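Local coordinates for putative capsular polysaccharide biosynthesis protein (Streptococcus pneumoniae serotype 4, PDB 6EWJ), which probably acts as a pyridoxal phosphate-dependent sugar aminotransferase in the biosynthesis of pneumococcal teichoic acid, at residues T159-S162 / K163-A167; E227-K230 / E231-L235. All blocks are in the same frame, centred on the assembly; numbering follows the deposited sequence.

Interaction 1: residues T159-S162 / K163-A167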
loop_
_atom_site.group_PDB
_atom_site.type_symbol
_atom_site.label_atom_id
_atom_site.label_comp_id
_atom_site.label_asym_id
_atom_site.label_seq_id
_atom_site.Cartn_x
_atom_site.Cartn_y
_atom_site.Cartn_z
ATOM N N THR A 159 18.672 -23.508 10.670
ATOM C CA THR A 159 19.890 -23.123 9.968
ATOM C C THR A 159 19.632 -21.738 9.410
ATOM O O THR A 159 18.888 -21.590 8.446
ATOM C CB THR A 159 20.266 -24.104 8.846
ATOM O OG1 THR A 159 20.734 -25.330 9.424
ATOM C CG2 THR A 159 21.379 -23.535 7.943
ATOM N N ALA A 160 20.247 -20.738 10.026
ATOM C CA ALA A 160 20.114 -19.363 9.584
ATOM C C ALA A 160 20.552 -19.199 8.108
ATOM O O ALA A 160 21.511 -19.826 7.683
ATOM C CB ALA A 160 20.922 -18.452 10.498
ATOM N N SER A 161 19.836 -18.374 7.334
ATOM C CA SER A 161 20.278 -17.998 5.972
ATOM C C SER A 161 19.983 -16.532 5.640
ATOM O O SER A 161 19.684 -16.199 4.511
ATOM C CB SER A 161 19.647 -18.929 4.933
ATOM O OG SER A 161 18.243 -18.802 4.919
ATOM N N SER A 162 20.108 -15.656 6.631
ATOM C CA SER A 162 20.053 -14.209 6.418
ATOM C C SER A 162 20.614 -13.520 7.655
ATOM O O SER A 162 20.753 -14.168 8.703
ATOM C CB SER A 162 18.614 -13.735 6.199
ATOM O OG SER A 162 17.882 -13.713 7.421
ATOM N N LYS A 163 20.900 -12.223 7.541
ATOM C CA LYS A 163 21.401 -11.441 8.655
ATOM C C LYS A 163 20.566 -11.648 9.919
ATOM O O LYS A 163 21.071 -12.120 10.938
ATOM C CB LYS A 163 21.446 -9.957 8.309
ATOM C CG LYS A 163 21.971 -9.084 9.450
ATOM C CD LYS A 163 22.226 -7.650 9.022
ATOM C CE LYS A 163 20.958 -6.831 9.024
ATOM N NZ LYS A 163 21.208 -5.420 8.583
ATOM N N TRP A 164 19.285 -11.328 9.833
ATOM C CA TRP A 164 18.422 -11.351 11.005
ATOM C C TRP A 164 18.139 -12.767 11.491
ATOM O O TRP A 164 18.053 -12.994 12.695
ATOM C CB TRP A 164 17.137 -10.562 10.760
ATOM C CG TRP A 164 17.379 -9.106 10.623
ATOM C CD1 TRP A 164 17.151 -8.341 9.515
ATOM C CD2 TRP A 164 17.948 -8.225 11.610
ATOM N NE1 TRP A 164 17.533 -7.040 9.749
ATOM C CE2 TRP A 164 18.031 -6.942 11.024
ATOM C CE3 TRP A 164 18.405 -8.399 12.927
ATOM C CZ2 TRP A 164 18.518 -5.825 11.724
ATOM C CZ3 TRP A 164 18.896 -7.297 13.618
ATOM C CH2 TRP A 164 18.945 -6.020 13.008
ATOM N N GLN A 165 18.074 -13.736 10.584
ATOM C CA GLN A 165 17.917 -15.144 11.013
ATOM C C GLN A 165 19.107 -15.643 11.827
ATOM O O GLN A 165 18.934 -16.449 12.746
ATOM C CB GLN A 165 17.710 -16.081 9.826
ATOM C CG GLN A 165 16.376 -15.899 9.115
ATOM C CD GLN A 165 16.352 -16.647 7.786
ATOM O OE1 GLN A 165 16.957 -17.712 7.648
ATOM N NE2 GLN A 165 15.706 -16.060 6.789
ATOM N N LYS A 166 20.310 -15.227 11.430
ATOM C CA LYS A 166 21.516 -15.545 12.211
ATOM C C LYS A 166 21.487 -14.924 13.585
ATOM O O LYS A 166 21.958 -15.538 14.522
ATOM C CB LYS A 166 22.827 -15.233 11.486
ATOM C CG LYS A 166 23.986 -16.116 11.904
ATOM C CD LYS A 166 25.218 -16.093 10.980
ATOM C CE LYS A 166 24.987 -15.932 9.465
ATOM N NZ LYS A 166 24.989 -14.508 9.022
ATOM N N ALA A 167 20.943 -13.711 13.693
ATOM C CA ALA A 167 20.911 -12.968 14.970
ATOM C C ALA A 167 20.111 -13.752 16.037
ATOM O O ALA A 167 20.543 -13.954 17.172
ATOM C CB ALA A 167 20.323 -11.568 14.732
#
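Ala-160 sets its methyl group against the first turn of helix 163-168. Its CB lies 3.4 Å from Lys-166 CA, tighter than usual for two carbons, and also touches the CB and CG of Lys-166. Ser-161 grips the side-chain amide of Gln-165 with two donors. Its backbone N bonds to Gln-165 OE1 at 3.0 Å, from 45° above the carbonyl plane. Its hydroxyl OG gives a second bond to Gln-165 OE1 at 3.2 Å, from the same face. Gln-165 CG is anti to its own carbonyl carbon, and the chain then extends back toward the loop. Ser-162 is the N-cap. Its OG accepts from Gln-165 N at 3.2 Å, with an N-H...O angle of 159°. A chi1 of 75° places this hydroxyl between its own N and carbonyl carbon, over the start of the helix. Ser-162 O takes the first helical bond, from Lys-166 N at 3.0 Å. Outside the segments, Leu-75 O accepts from both Ser-162 OG and Gln-165 NE2. The buried serine hydroxyl can therefore accept from the helix and donate to Leu-75, while both ends of the Gln-165 amide are held, which should fix its rotation.

Interaction 2: residues E227-K230 / E231-L235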
loop_
_atom_site.group_PDB
_atom_site.type_symbol
_atom_site.label_atom_id
_atom_site.label_comp_id
_atom_site.label_asym_id
_atom_site.label_seq_id
_atom_site.Cartn_x
_atom_site.Cartn_y
_atom_site.Cartn_z
ATOM N N GLU A 227 18.486 0.768 13.449
ATOM C CA GLU A 227 18.836 0.063 12.193
ATOM C C GLU A 227 17.610 -0.717 11.680
ATOM O O GLU A 227 17.301 -0.695 10.484
ATOM C CB GLU A 227 20.043 -0.868 12.412
ATOM C CG GLU A 227 20.475 -1.738 11.229
ATOM C CD GLU A 227 21.589 -2.723 11.593
ATOM O OE1 GLU A 227 22.279 -2.539 12.631
ATOM O OE2 GLU A 227 21.801 -3.708 10.843
ATOM N N MET A 228 16.921 -1.404 12.592
ATOM C CA MET A 228 15.750 -2.219 12.225
ATOM C C MET A 228 14.628 -1.318 11.725
ATOM O O MET A 228 13.971 -1.611 10.743
ATOM C CB MET A 228 15.262 -3.036 13.429
ATOM C CG MET A 228 14.050 -3.897 13.168
ATOM S SD MET A 228 14.303 -5.244 11.965
ATOM C CE MET A 228 15.140 -6.462 12.958
ATOM N N TYR A 229 14.430 -0.210 12.428
ATOM C CA TYR A 229 13.430 0.787 12.050
ATOM C C TYR A 229 13.743 1.289 10.668
ATOM O O TYR A 229 12.866 1.325 9.824
ATOM C CB TYR A 229 13.422 1.971 13.021
ATOM C CG TYR A 229 12.433 3.082 12.683
ATOM C CD1 TYR A 229 11.076 2.968 13.004
ATOM C CD2 TYR A 229 12.848 4.233 12.043
ATOM C CE1 TYR A 229 10.179 3.973 12.722
ATOM C CE2 TYR A 229 11.943 5.253 11.737
ATOM C CZ TYR A 229 10.624 5.118 12.089
ATOM O OH TYR A 229 9.710 6.097 11.777
ATOM N N LYS A 230 14.992 1.676 10.438
ATOM C CA LYS A 230 15.412 2.172 9.106
ATOM C C LYS A 230 15.186 1.144 7.940
ATOM O O LYS A 230 14.745 1.525 6.837
ATOM C CB LYS A 230 16.863 2.646 9.173
ATOM C CG LYS A 230 17.372 3.289 7.909
ATOM C CD LYS A 230 18.743 3.978 8.090
ATOM C CE LYS A 230 19.310 4.281 6.649
ATOM N NZ LYS A 230 18.491 5.274 5.883
ATOM N N GLU A 231 15.384 -0.142 8.205
ATOM C CA GLU A 231 15.140 -1.200 7.192
ATOM C C GLU A 231 13.666 -1.320 6.792
ATOM O O GLU A 231 13.340 -1.516 5.610
ATOM C CB GLU A 231 15.663 -2.576 7.661
ATOM C CG GLU A 231 17.174 -2.719 7.449
ATOM C CD GLU A 231 17.795 -4.020 7.968
ATOM O OE1 GLU A 231 17.162 -5.075 7.884
ATOM O OE2 GLU A 231 18.949 -3.960 8.478
ATOM N N PHE A 232 12.764 -1.202 7.754
ATOM C CA PHE A 232 11.311 -1.188 7.439
ATOM C C PHE A 232 10.932 0.033 6.617
ATOM O O PHE A 232 10.155 -0.061 5.636
ATOM C CB PHE A 232 10.455 -1.199 8.687
ATOM C CG PHE A 232 10.240 -2.553 9.272
ATOM C CD1 PHE A 232 9.194 -3.329 8.870
ATOM C CD2 PHE A 232 11.082 -3.042 10.246
ATOM C CE1 PHE A 232 9.001 -4.594 9.425
ATOM C CE2 PHE A 232 10.877 -4.290 10.816
ATOM C CZ PHE A 232 9.846 -5.072 10.400
ATOM N N GLN A 233 11.470 1.195 7.034
ATOM C CA GLN A 233 11.194 2.455 6.356
ATOM C C GLN A 233 11.533 2.378 4.897
ATOM O O GLN A 233 10.712 2.763 4.052
ATOM C CB GLN A 233 11.943 3.641 7.008
ATOM C CG GLN A 233 11.305 4.134 8.284
ATOM C CD GLN A 233 9.848 4.560 8.189
ATOM O OE1 GLN A 233 9.085 4.339 9.136
ATOM N NE2 GLN A 233 9.444 5.148 7.077
ATOM N N ILE A 234 12.720 1.842 4.622
ATOM C CA ILE A 234 13.272 1.696 3.291
ATOM C C ILE A 234 12.413 0.762 2.419
ATOM O O ILE A 234 12.088 1.060 1.268
ATOM C CB ILE A 234 14.725 1.218 3.394
ATOM C CG1 ILE A 234 15.641 2.378 3.820
ATOM C CG2 ILE A 234 15.287 0.693 2.065
ATOM C CD1 ILE A 234 15.040 3.426 4.752
ATOM N N LEU A 235 11.961 -0.353 3.017
ATOM C CA LEU A 235 11.097 -1.273 2.274
ATOM C C LEU A 235 9.715 -0.708 1.998
ATOM O O LEU A 235 9.088 -1.092 0.999
ATOM C CB LEU A 235 10.950 -2.634 2.996
ATOM C CG LEU A 235 12.224 -3.439 3.172
ATOM C CD1 LEU A 235 11.959 -4.765 3.852
ATOM C CD2 LEU A 235 12.993 -3.665 1.875
#
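The ring of Tyr-229 carries Gln-233 CG over one face, a CH-pi contact with CG 4.1 Å from the ring centroid. Gln-233 bends at CB-CG, and its amide plane stands 40° from the ring. Gln-233 OE1 lies 3.2 Å from Tyr-229 OH; the same hydroxyl is hydrogen-bonded to Glu-46, and Lys-57 makes a cation-pi contact with the ring. The Phe-232 ring is met at its edge. Met-228 CG lies in the ring plane there. The carbonyl O of Met-228 also sits at the edge, near the ring plane, 3.3 Å from Phe-232 CD2. Met-228 SD approaches Phe-232 CE2 to 3.7 Å. This is an oblique Met-aromatic contact, with the sulfur 72° off the ring normal. These are i to i+4 pairs on helix 225-236. The alpha-helical backbone bonds run with them, such as Gln-233 N to Tyr-229 O at 3.1 Å. Phe-232 also packs on Leu-70 and Val-74 of helix 64-74 and on Ala-215 of strand 213-217. On another side of the helix Glu-227 and Glu-231 point the same way, their carboxylate planes 50° apart. Glu-227 OE2 and Glu-231 OE2 are 3.7 Å apart, a spacing probably eased by Lys-163, which forms salt bridges with both.

In the fold
Interaction 1 comes first along the chain. There the loop after helix 144-153 turns into helix 163-168. Interaction 2 follows in series, within helix 225-236. Both are local, so neither closes a long loop, and they neither nest nor cross. Their centres are about 17 Å apart, yet their side chains meet. Besides the Lys-163 salt bridges, Trp-164 NE1 probably donates to Glu-231 OE1, and the Trp-164 ring packs on Met-228. These contacts pin helix 163-168, which leads into strand 172-177 of the mixed seven-stranded sheet, to helix 225-236, which follows strand 213-217 of the same sheet. Interaction 1 meets Leu-75, just past helix 64-74, and interaction 2 packs on Val-74, at the end of that helix.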